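Local coordinates for protein thymine dioxygenase (Neurospora crassa, PDB 5C3Q) that probably acts as an iron- and 2-oxoglutarate-dependent dioxygenase that hydroxylates the methyl group of thymine, at residues 13-18 with 233-238; 47-52 with 251-256. All coordinates share one frame; numbering follows the deposited sequence.

Interaction 1. Residues 13-18 with 233-238; sequences LVIPLI and LQVKSP
Leu13 and Val235 carry this contact, their side chains crossing at about a right angle. With CG anti to the backbone N (chi1 178°), Leu13 reaches across to strand 233-236, and its CD2 lies 3.9 Å from Val235 CB. The same methyl rests 3.7 Å from the backbone O of Val235, while CD1 turns to the next carbonyl, 4.1 Å from Lys236 O. Closer to the backbone, Leu13 CB meets Ser237 CB at 3.9 Å. This apolar part is buried; Ile15 extends it more loosely, its CD1 4.2 Å from Val235 CG2. The solvent side is at Pro238, an exposed residue whose CD touches Leu13 N at 3.9 Å. Cutting Leu13 back to an alanine removes CG and both methyls and would probably leave a gap beside Val235 and the two carbonyls. Ser237 OG bonds Asp11 OD2 and Gln241 N. The axes of strands 13-15 and 233-236, 9.0 Å apart at closest and inclined at 122°, indicate packing between sheets, not strand pairing. Strand 13-19 is an N-terminal addition to the larger sheet of the double-stranded beta-helix, and 233-236, whose Leu233 lines the 2-oxoglutarate pocket, belongs to the smaller; Ile243 of strand 242-244 also touches Leu13, and Phe47 of strand 47-51 packs on Val235.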
# COMPACT_ATOMS: atom_id res chain seq x y z
N LEU A 13 5.95 2.95 -19.02
CA LEU A 13 5.73 3.21 -17.60
C LEU A 13 6.90 4.01 -17.07
O LEU A 13 8.03 3.51 -17.04
CB LEU A 13 5.60 1.91 -16.80
CG LEU A 13 5.39 2.03 -15.28
CD1 LEU A 13 4.02 2.60 -14.95
CD2 LEU A 13 5.58 0.68 -14.61
N VAL A 14 6.64 5.25 -16.66
CA VAL A 14 7.67 6.11 -16.08
C VAL A 14 7.27 6.47 -14.65
O VAL A 14 6.30 7.20 -14.44
CB VAL A 14 7.89 7.38 -16.94
CG1 VAL A 14 8.94 8.29 -16.31
CG2 VAL A 14 8.32 6.98 -18.34
N ILE A 15 7.99 5.93 -13.68
CA ILE A 15 7.74 6.24 -12.27
C ILE A 15 8.87 7.16 -11.81
O ILE A 15 10.02 6.72 -11.73
CB ILE A 15 7.69 4.97 -11.40
CG1 ILE A 15 6.58 4.04 -11.91
CG2 ILE A 15 7.47 5.34 -9.94
CD1 ILE A 15 6.54 2.68 -11.24
N PRO A 16 8.55 8.43 -11.51
CA PRO A 16 9.60 9.38 -11.14
C PRO A 16 10.15 9.13 -9.75
O PRO A 16 9.45 8.58 -8.89
CB PRO A 16 8.87 10.72 -11.17
CG PRO A 16 7.47 10.38 -10.80
CD PRO A 16 7.21 9.04 -11.42
N LEU A 17 11.41 9.52 -9.57
CA LEU A 17 12.05 9.55 -8.27
C LEU A 17 12.06 11.01 -7.84
O LEU A 17 12.58 11.85 -8.56
CB LEU A 17 13.49 9.04 -8.37
CG LEU A 17 14.36 9.12 -7.13
CD1 LEU A 17 13.74 8.36 -5.97
CD2 LEU A 17 15.75 8.59 -7.45
N ILE A 18 11.47 11.30 -6.69
CA ILE A 18 11.29 12.68 -6.24
C ILE A 18 11.88 12.85 -4.85
O ILE A 18 11.66 12.02 -3.96
CB ILE A 18 9.80 13.09 -6.28
CG1 ILE A 18 9.31 13.09 -7.73
CG2 ILE A 18 9.60 14.47 -5.67
CD1 ILE A 18 7.81 13.07 -7.90
N LEU A 233 8.12 -6.77 -6.68
CA LEU A 233 7.01 -5.85 -6.93
C LEU A 233 6.98 -5.44 -8.40
O LEU A 233 8.01 -5.08 -8.97
CB LEU A 233 7.12 -4.60 -6.05
CG LEU A 233 6.07 -3.51 -6.28
CD1 LEU A 233 4.67 -4.00 -5.93
CD2 LEU A 233 6.41 -2.26 -5.49
N GLN A 234 5.80 -5.49 -9.00
CA GLN A 234 5.62 -5.14 -10.40
C GLN A 234 4.41 -4.25 -10.57
O GLN A 234 3.40 -4.42 -9.89
CB GLN A 234 5.47 -6.39 -11.27
CG GLN A 234 6.68 -7.30 -11.28
CD GLN A 234 6.57 -8.42 -12.30
OE1 GLN A 234 5.49 -8.94 -12.56
NE2 GLN A 234 7.70 -8.80 -12.88
N VAL A 235 4.52 -3.29 -11.48
CA VAL A 235 3.47 -2.32 -11.74
C VAL A 235 3.09 -2.45 -13.21
O VAL A 235 3.96 -2.57 -14.07
CB VAL A 235 3.97 -0.89 -11.45
CG1 VAL A 235 2.92 0.16 -11.80
CG2 VAL A 235 4.39 -0.76 -9.99
N LYS A 236 1.79 -2.43 -13.49
CA LYS A 236 1.31 -2.62 -14.85
C LYS A 236 1.52 -1.35 -15.68
O LYS A 236 1.15 -0.25 -15.27
CB LYS A 236 -0.16 -3.04 -14.86
CG LYS A 236 -0.56 -3.82 -16.11
CD LYS A 236 -1.74 -4.75 -15.87
CE LYS A 236 -1.98 -5.62 -17.08
NZ LYS A 236 -3.35 -6.19 -17.13
N SER A 237 2.14 -1.51 -16.85
CA SER A 237 2.41 -0.39 -17.75
C SER A 237 1.14 -0.01 -18.52
O SER A 237 0.19 -0.79 -18.58
CB SER A 237 3.50 -0.78 -18.74
OG SER A 237 3.00 -1.67 -19.72
N PRO A 238 1.14 1.19 -19.14
CA PRO A 238 0.02 1.57 -20.01
C PRO A 238 -0.18 0.67 -21.24
O PRO A 238 -1.25 0.71 -21.84
CB PRO A 238 0.37 3.01 -20.44
CG PRO A 238 1.81 3.19 -20.12
CD PRO A 238 2.07 2.31 -18.94

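Interaction 2. Residues 47-52 with 251-256; sequences FIYLKN and TVVVNA
Phe47 lays one face of its ring over Asn255, whose CB stands 3.3 Å from the ring centroid and 8° off the normal, a CH-pi contact. The two side chains run alongside each other, pointing the same way, and the amide plane is turned only 15° from that of the ring. Val253 serves two rings: CG1, anti to the backbone N (chi1 179°), reaches the edge of Phe47 at CD2, 3.6 Å away, and CG2 sits over the face of Tyr49, 3.8 Å from its centroid. The other face of the sheet is aliphatic, with Ile48 CG1 3.8 Å from Val254 CB and Leu50 CB 3.7 Å from Val252 CG1. Leu50 CD1 adds a contact with Val254 CG2. Four backbone hydrogen bonds of 2.8 to 2.9 Å set this register: Ile48 and Val254 exchange N-H and O, as do Leu50 and Val252, making two antiparallel hydrogen-bonded pairs. Further out, Tyr49 OH bonds Thr246 O, which tethers the hydroxyl end of that side chain, and Phe42 of helix 28-44 packs on Ile48 and Val254. Asn255 ND2 bonds Asp218 OD2, and the Phe47 ring meets His273 edge-to-face. Asp218 and His273, with His216, bind the nickel ion, so Phe47 and Asn255 form a second shell behind two of the metal ligands, on the larger sheet of a double-stranded beta-helix, the fold of 2-oxoglutarate-dependent dioxygenases.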
# COMPACT_ATOMS: atom_id res chain seq x y z
N PHE A 47 2.03 5.96 -9.65
CA PHE A 47 3.09 5.54 -8.74
C PHE A 47 4.21 6.58 -8.77
O PHE A 47 4.52 7.12 -9.84
CB PHE A 47 3.68 4.20 -9.20
CG PHE A 47 3.05 2.99 -8.58
CD1 PHE A 47 1.80 2.55 -8.99
CD2 PHE A 47 3.72 2.28 -7.60
CE1 PHE A 47 1.22 1.43 -8.42
CE2 PHE A 47 3.14 1.15 -7.02
CZ PHE A 47 1.90 0.73 -7.44
N ILE A 48 4.81 6.85 -7.61
CA ILE A 48 6.07 7.60 -7.53
C ILE A 48 7.01 6.94 -6.50
O ILE A 48 6.56 6.12 -5.69
CB ILE A 48 5.85 9.08 -7.15
CG1 ILE A 48 5.25 9.20 -5.73
CG2 ILE A 48 4.94 9.76 -8.17
CD1 ILE A 48 5.10 10.62 -5.24
N TYR A 49 8.30 7.26 -6.57
CA TYR A 49 9.24 6.95 -5.49
C TYR A 49 9.60 8.26 -4.82
O TYR A 49 9.91 9.25 -5.51
CB TYR A 49 10.54 6.34 -6.01
CG TYR A 49 10.52 4.87 -6.40
CD1 TYR A 49 9.53 4.34 -7.21
CD2 TYR A 49 11.58 4.03 -6.02
CE1 TYR A 49 9.56 3.01 -7.60
CE2 TYR A 49 11.61 2.70 -6.40
CZ TYR A 49 10.61 2.20 -7.19
OH TYR A 49 10.65 0.87 -7.58
N LEU A 50 9.58 8.28 -3.49
CA LEU A 50 10.06 9.42 -2.73
C LEU A 50 11.33 9.07 -1.99
O LEU A 50 11.43 8.01 -1.38
CB LEU A 50 9.01 9.88 -1.72
CG LEU A 50 7.70 10.43 -2.28
CD1 LEU A 50 6.78 10.81 -1.13
CD2 LEU A 50 7.94 11.62 -3.20
N LYS A 51 12.30 9.98 -2.04
CA LYS A 51 13.52 9.89 -1.23
C LYS A 51 13.56 11.08 -0.27
O LYS A 51 12.81 12.05 -0.44
CB LYS A 51 14.78 9.86 -2.12
CG LYS A 51 14.97 11.06 -3.03
CD LYS A 51 16.06 10.84 -4.06
CE LYS A 51 17.45 11.05 -3.49
NZ LYS A 51 18.50 10.72 -4.50
N ASN A 52 14.43 10.99 0.73
CA ASN A 52 14.58 12.03 1.75
C ASN A 52 13.25 12.44 2.38
O ASN A 52 12.93 13.63 2.47
CB ASN A 52 15.31 13.24 1.19
CG ASN A 52 16.70 12.89 0.69
OD1 ASN A 52 17.32 11.94 1.17
ND2 ASN A 52 17.20 13.65 -0.27
N THR A 251 14.11 4.61 -0.18
CA THR A 251 12.97 5.24 -0.84
C THR A 251 11.69 4.64 -0.30
O THR A 251 11.70 3.55 0.29
CB THR A 251 12.99 5.06 -2.37
OG1 THR A 251 12.98 3.66 -2.69
CG2 THR A 251 14.23 5.72 -2.98
N VAL A 252 10.59 5.35 -0.49
CA VAL A 252 9.27 4.80 -0.26
C VAL A 252 8.53 4.87 -1.59
O VAL A 252 8.57 5.89 -2.29
CB VAL A 252 8.48 5.52 0.86
CG1 VAL A 252 8.37 7.02 0.61
CG2 VAL A 252 7.10 4.91 1.05
N VAL A 253 7.90 3.76 -1.96
CA VAL A 253 7.09 3.71 -3.16
C VAL A 253 5.69 4.17 -2.75
O VAL A 253 5.10 3.62 -1.82
CB VAL A 253 7.07 2.30 -3.77
CG1 VAL A 253 6.20 2.26 -5.01
CG2 VAL A 253 8.49 1.86 -4.11
N VAL A 254 5.18 5.19 -3.43
CA VAL A 254 3.86 5.73 -3.13
C VAL A 254 2.96 5.59 -4.34
O VAL A 254 3.31 5.98 -5.45
CB VAL A 254 3.93 7.22 -2.72
CG1 VAL A 254 2.57 7.70 -2.25
CG2 VAL A 254 4.97 7.44 -1.63
N ASN A 255 1.78 5.00 -4.11
CA ASN A 255 0.80 4.87 -5.18
C ASN A 255 -0.58 5.32 -4.75
O ASN A 255 -0.97 5.15 -3.59
CB ASN A 255 0.75 3.42 -5.68
CG ASN A 255 0.24 2.45 -4.64
OD1 ASN A 255 0.97 2.08 -3.72
ND2 ASN A 255 -1.01 2.02 -4.79
N ALA A 256 -1.33 5.88 -5.69
CA ALA A 256 -2.69 6.30 -5.44
C ALA A 256 -3.60 5.07 -5.42
O ALA A 256 -3.38 4.12 -6.16
CB ALA A 256 -3.15 7.28 -6.50

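Overall arrangement
From the N terminus the chain lays down 13-18, then 47-52, and much later 233-238 and 251-256. Interaction 1 closes a loop of 214 residues and interaction 2 one of 198; because their segments alternate, the loops cross and neither nests in the other. Strands 13-19 and 47-51 are parallel neighbours, joined through helices 21-25 and 28-44 in a beta-alpha-beta crossover, with Ile18 N 2.8 Å from Tyr49 O, a probable hydrogen bond. Interaction 2 pairs strand 47-51 with strand 251-256, so that the N-terminal strands extend the larger core sheet, whereas interaction 1 bridges to the smaller sheet. Together they join the N-terminal strands to both sheets of the metal-binding core.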